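Local atomic coordinates of putative sensory box/GGDEF family protein (Vibrio parahaemolyticus RIMD 2210633, PDB entry 2P7J), a protein that probably senses an extracytoplasmic signal through this Cache-family sensor domain and, as a predicted diguanylate cyclase, probably makes cyclic di-GMP from two GTP. Residues 68-73 against 93-98; 80-85 against 168-173. One frame throughout, in Å; residues are numbered along the deposited sequence. Where two conformers were deposited one is given.

Interaction 1. Residues 68-73 against 93-98; sequences MWSSVA and VRIKYD
One face of the Y97 ring carries the backbone carbonyl of A73: atom O of A73 stands 3.6 Å above the plane of the Y97 ring, over its centre. The indole of W69 meets the strand obliquely through the six-membered part of its ring, where CZ3 of W69 reaches CG1 of V93 at 3.6 Å; the two side chains cross at about a right angle. CG of W69 lies anti to its carbonyl carbon (chi1 -75°), which carries the ring toward V93 and leaves CB over I95, 3.8 Å from CG1 of I95. Here helix 59-76 packs on the next-to-outermost strand of the seven-stranded antiparallel sheet, one of two sheets in this Cache sensor domain; the axes of segments 68-73 and 93-98 approach to 8.6 Å and run 26° from parallel. V93, I95 and Y97 all turn toward the helix, while R94 and K96 point to the other face of the sheet. No hydrogen bond joins the segments. OG of S70 lies 3.5 Å from CG1 of I95, but its polar partner is the carbonyl of E66, one turn back in the same helix. L44 of helix 11-45 also touches W69, and CB of A73 rests 3.9 Å from CB of Y97.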
# COMPACT_ATOMS: atom_id res chain seq x y z
N MSE B 68 23.73 0.48 -6.96
CA MSE B 68 24.05 -0.79 -6.29
C MSE B 68 22.91 -1.19 -5.35
O MSE B 68 22.46 -2.33 -5.38
CB MSE B 68 25.37 -0.71 -5.52
CG MSE B 68 25.71 -1.98 -4.65
SE MSE B 68 27.10 -1.66 -3.30
CE MSE B 68 27.66 -3.52 -2.93
N TRP B 69 22.44 -0.25 -4.54
CA TRP B 69 21.36 -0.54 -3.54
C TRP B 69 20.04 -0.94 -4.20
O TRP B 69 19.36 -1.83 -3.72
CB TRP B 69 21.17 0.67 -2.63
CG TRP B 69 22.29 0.80 -1.62
CD1 TRP B 69 23.44 0.07 -1.56
CD2 TRP B 69 22.35 1.75 -0.55
NE1 TRP B 69 24.21 0.48 -0.50
CE2 TRP B 69 23.56 1.50 0.15
CE3 TRP B 69 21.50 2.76 -0.09
CZ2 TRP B 69 23.95 2.26 1.25
CZ3 TRP B 69 21.89 3.51 1.01
CH2 TRP B 69 23.10 3.25 1.67
N SER B 70 19.70 -0.27 -5.30
CA SER B 70 18.52 -0.64 -6.11
C SER B 70 18.61 -2.07 -6.67
O SER B 70 17.63 -2.84 -6.55
CB SER B 70 18.33 0.34 -7.24
OG SER B 70 18.02 1.60 -6.71
N SER B 71 19.77 -2.43 -7.22
CA SER B 71 20.00 -3.81 -7.69
C SER B 71 19.80 -4.79 -6.57
O SER B 71 19.12 -5.78 -6.74
CB SER B 71 21.42 -4.01 -8.24
OG SER B 71 21.50 -3.37 -9.48
N VAL B 72 20.43 -4.51 -5.43
CA VAL B 72 20.31 -5.39 -4.28
C VAL B 72 18.85 -5.48 -3.88
O VAL B 72 18.37 -6.57 -3.57
CB VAL B 72 21.19 -4.94 -3.07
CG1 VAL B 72 20.83 -5.74 -1.82
CG2 VAL B 72 22.67 -5.06 -3.41
N ALA B 73 18.15 -4.34 -3.89
CA ALA B 73 16.73 -4.32 -3.45
C ALA B 73 15.85 -5.17 -4.36
O ALA B 73 15.03 -5.93 -3.88
CB ALA B 73 16.20 -2.90 -3.35
N VAL B 93 21.26 9.15 1.94
CA VAL B 93 21.04 8.31 0.78
C VAL B 93 19.79 7.48 1.11
O VAL B 93 19.61 7.00 2.24
CB VAL B 93 22.26 7.38 0.52
CG1 VAL B 93 22.09 6.65 -0.82
CG2 VAL B 93 23.56 8.18 0.55
N ARG B 94 18.92 7.35 0.13
CA ARG B 94 17.67 6.67 0.33
C ARG B 94 17.19 6.03 -0.97
O ARG B 94 16.93 6.71 -1.96
CB ARG B 94 16.63 7.62 0.96
CG ARG B 94 15.27 6.96 1.18
CD ARG B 94 14.29 7.96 1.81
NE ARG B 94 13.00 7.31 2.06
CZ ARG B 94 11.81 7.89 1.90
NH1 ARG B 94 11.73 9.16 1.50
NH2 ARG B 94 10.70 7.22 2.15
N ILE B 95 17.11 4.70 -0.93
CA ILE B 95 16.50 3.83 -1.96
C ILE B 95 15.18 3.28 -1.39
O ILE B 95 15.13 2.87 -0.23
CB ILE B 95 17.51 2.66 -2.30
CG1 ILE B 95 18.36 3.05 -3.51
CG2 ILE B 95 16.83 1.27 -2.51
CD1 ILE B 95 19.04 4.32 -3.37
N LYS B 96 14.11 3.34 -2.20
CA LYS B 96 12.83 2.71 -1.88
C LYS B 96 12.57 1.62 -2.90
O LYS B 96 12.98 1.73 -4.07
CB LYS B 96 11.65 3.69 -1.96
CG LYS B 96 11.89 5.04 -1.31
CD LYS B 96 10.90 6.12 -1.79
CE LYS B 96 9.45 5.81 -1.37
NZ LYS B 96 8.59 5.32 -2.53
N TYR B 97 11.90 0.56 -2.44
CA TYR B 97 11.60 -0.59 -3.28
C TYR B 97 10.16 -0.95 -3.03
O TYR B 97 9.69 -0.92 -1.89
CB TYR B 97 12.50 -1.80 -2.94
CG TYR B 97 12.09 -3.12 -3.61
CD1 TYR B 97 12.41 -3.37 -4.96
CD2 TYR B 97 11.40 -4.12 -2.90
CE1 TYR B 97 12.03 -4.56 -5.58
CE2 TYR B 97 11.05 -5.35 -3.51
CZ TYR B 97 11.35 -5.55 -4.86
OH TYR B 97 11.01 -6.73 -5.49
N ASP B 98 9.46 -1.30 -4.11
CA ASP B 98 8.05 -1.67 -4.03
C ASP B 98 7.89 -3.10 -4.58
O ASP B 98 8.04 -3.35 -5.78
CB ASP B 98 7.21 -0.66 -4.81
CG ASP B 98 5.76 -1.06 -4.91
OD1 ASP B 98 5.05 -1.08 -3.89
OD2 ASP B 98 5.32 -1.33 -6.04

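Interaction 2. Residues 80-85 against 168-173; sequences KQIRFL and LVLNVD. With SO4 (sulfate ion), chain E.
With CG anti to its carbonyl carbon (chi1 -62°) and a bend at chi3 (-75°), R83 leans its guanidinium toward the neighbouring strand, obliquely to CG1 of V169 and beside N171. The two strands are central, antiparallel neighbours in the sheet of a Cache sensor domain, and the face bearing Q81, R83, V169 and N171 lines an anion site occupied by a sulfate, probably from the crystallisation liquor. NH1 of R83 donates to O4 of the sulfate (3.1 Å), and NH2 of R83 makes a weaker, more bent bond to its O3. The side chains of K113, R116, Y118 and R153 and the backbone N of R139 also bind the sulfate, while E91 forms a salt bridge with NH1 of R83 and so probably helps to orient the guanidinium. The amide of N171 stands at the guanidinium edge with its plane turned about 70° from it. Beside it the Q81 side chain points the same way.

R83 and V169 form a hydrogen-bonded pair: N of R83 donates to O of V169 (2.8 Å) in the carbonyl plane, and N of V169 returns a bond to O of R83. On the opposite face, covered by helices 11-45 and 59-76, I82 faces L170 and F84 faces L168 in non-hydrogen-bonded pairs; CD1 of I82 approaches CD2 of L170 at 4.2 Å. At the other end N of K80 donates to O of N171, and the aliphatic part of K80 crosses D173 at about a right angle, CG of K80 lying 3.9 Å from CB of D173. D173 caps the following helix through OD1, which accepts from N of Y176. A water in the guanidinium plane takes the N-H of NE of R83 (2.9 Å) and donates to O of V169.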
# COMPACT_ATOMS: atom_id res chain seq x y z
N LYS B 80 12.11 -2.82 1.93
CA LYS B 80 11.39 -1.73 1.28
C LYS B 80 12.12 -0.40 1.30
O LYS B 80 11.79 0.46 0.52
CB LYS B 80 9.95 -1.60 1.78
CG LYS B 80 9.78 -1.43 3.21
CD LYS B 80 8.31 -1.14 3.45
CE LYS B 80 7.80 -0.10 2.48
NZ LYS B 80 6.40 0.27 2.78
N GLN B 81 13.11 -0.23 2.18
CA GLN B 81 14.03 0.91 2.09
C GLN B 81 15.44 0.45 2.38
O GLN B 81 15.64 -0.54 3.08
CB GLN B 81 13.68 2.01 3.08
CG GLN B 81 12.39 2.74 2.82
CD GLN B 81 12.17 3.86 3.86
OE1 GLN B 81 11.40 3.71 4.83
NE2 GLN B 81 12.85 4.97 3.66
N ILE B 82 16.41 1.17 1.81
CA ILE B 82 17.80 1.01 2.18
C ILE B 82 18.37 2.43 2.31
O ILE B 82 18.30 3.21 1.36
CB ILE B 82 18.58 0.16 1.16
CG1 ILE B 82 17.91 -1.22 0.98
CG2 ILE B 82 20.07 -0.00 1.58
CD1 ILE B 82 18.71 -2.25 0.15
N ARG B 83 18.91 2.78 3.49
CA ARG B 83 19.36 4.16 3.75
C ARG B 83 20.74 4.30 4.38
O ARG B 83 21.21 3.43 5.10
CB ARG B 83 18.35 4.94 4.61
CG ARG B 83 16.94 5.13 4.02
CD ARG B 83 15.99 5.66 5.08
NE ARG B 83 15.58 4.64 6.05
CZ ARG B 83 14.85 4.87 7.14
NH1 ARG B 83 14.43 6.09 7.43
NH2 ARG B 83 14.51 3.88 7.93
N PHE B 84 21.39 5.42 4.09
CA PHE B 84 22.51 5.89 4.91
C PHE B 84 22.04 7.16 5.63
O PHE B 84 21.52 8.11 4.98
CB PHE B 84 23.80 6.16 4.09
CG PHE B 84 24.97 6.54 4.96
CD1 PHE B 84 25.72 5.56 5.59
CD2 PHE B 84 25.27 7.87 5.22
CE1 PHE B 84 26.79 5.89 6.42
CE2 PHE B 84 26.35 8.21 6.06
CZ PHE B 84 27.12 7.20 6.65
N LEU B 85 22.17 7.13 6.96
CA LEU B 85 21.93 8.30 7.83
C LEU B 85 23.28 8.83 8.31
O LEU B 85 24.22 8.03 8.56
CB LEU B 85 21.05 7.90 9.04
CG LEU B 85 19.51 7.85 8.92
CD1 LEU B 85 19.02 7.00 7.75
CD2 LEU B 85 18.82 7.38 10.23
N LEU B 168 24.10 2.63 8.41
CA LEU B 168 23.36 1.92 7.38
C LEU B 168 22.04 1.35 7.99
O LEU B 168 22.04 0.80 9.09
CB LEU B 168 24.23 0.81 6.79
CG LEU B 168 23.59 -0.20 5.83
CD1 LEU B 168 23.09 0.48 4.56
CD2 LEU B 168 24.63 -1.28 5.53
N VAL B 169 20.92 1.57 7.30
CA VAL B 169 19.60 1.16 7.78
C VAL B 169 18.84 0.42 6.68
O VAL B 169 18.65 0.92 5.56
CB VAL B 169 18.76 2.36 8.36
CG1 VAL B 169 17.39 1.88 8.99
CG2 VAL B 169 19.60 3.17 9.37
N LEU B 170 18.38 -0.77 7.00
CA LEU B 170 17.61 -1.57 6.04
C LEU B 170 16.27 -1.87 6.68
O LEU B 170 16.22 -2.40 7.80
CB LEU B 170 18.34 -2.85 5.68
CG LEU B 170 19.74 -2.65 5.05
CD1 LEU B 170 20.79 -2.90 6.08
CD2 LEU B 170 19.93 -3.66 3.95
N ASN B 171 15.22 -1.48 5.97
CA ASN B 171 13.84 -1.68 6.43
C ASN B 171 13.29 -2.95 5.83
O ASN B 171 12.87 -2.99 4.66
CB ASN B 171 12.91 -0.50 6.06
CG ASN B 171 13.10 0.69 6.95
OD1 ASN B 171 12.13 1.31 7.37
ND2 ASN B 171 14.34 1.06 7.21
N VAL B 172 13.32 -4.00 6.62
CA VAL B 172 12.73 -5.22 6.20
C VAL B 172 11.25 -5.34 6.54
O VAL B 172 10.81 -4.89 7.59
CB VAL B 172 13.40 -6.41 6.97
CG1 VAL B 172 12.54 -7.75 6.88
CG2 VAL B 172 14.87 -6.64 6.53
N ASP B 173 10.43 -5.85 5.63
CA ASP B 173 9.23 -5.22 5.15
C ASP B 173 8.44 -6.44 5.73
O ASP B 173 8.48 -7.53 5.17
CB ASP B 173 9.10 -5.20 3.64
CG ASP B 173 7.65 -5.01 3.16
OD1 ASP B 173 6.67 -5.19 3.93
OD2 ASP B 173 7.50 -4.73 1.96
S SO4 E . 10.98 4.89 8.91
O1 SO4 E . 10.47 4.90 7.54
O2 SO4 E . 9.86 4.84 9.88
O3 SO4 E . 11.86 3.70 9.11
O4 SO4 E . 11.81 6.12 9.14
O HOH W 1 16.24 1.91 5.48

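Both contacts are buried and share one sheet: strands 91-98 and 79-86 are neighbours in it, and strand 163-173 flanks 79-86 on its other side. Interaction 1 joins the sheet to a helix mainly by apolar packing, without a hydrogen bond across it, whereas interaction 2 is strand pairing, with backbone bonds along its length and a charged, sulfate-binding face. The two meet directly, since O of I95 and N of I82 are 3.0 Å apart, a probable hydrogen bond. I82 and F84 carry the apolar face of interaction 2 on to W69 of interaction 1. Thus the helix-covered side of the sheet is apolar, while the other side gathers polar groups round an anion.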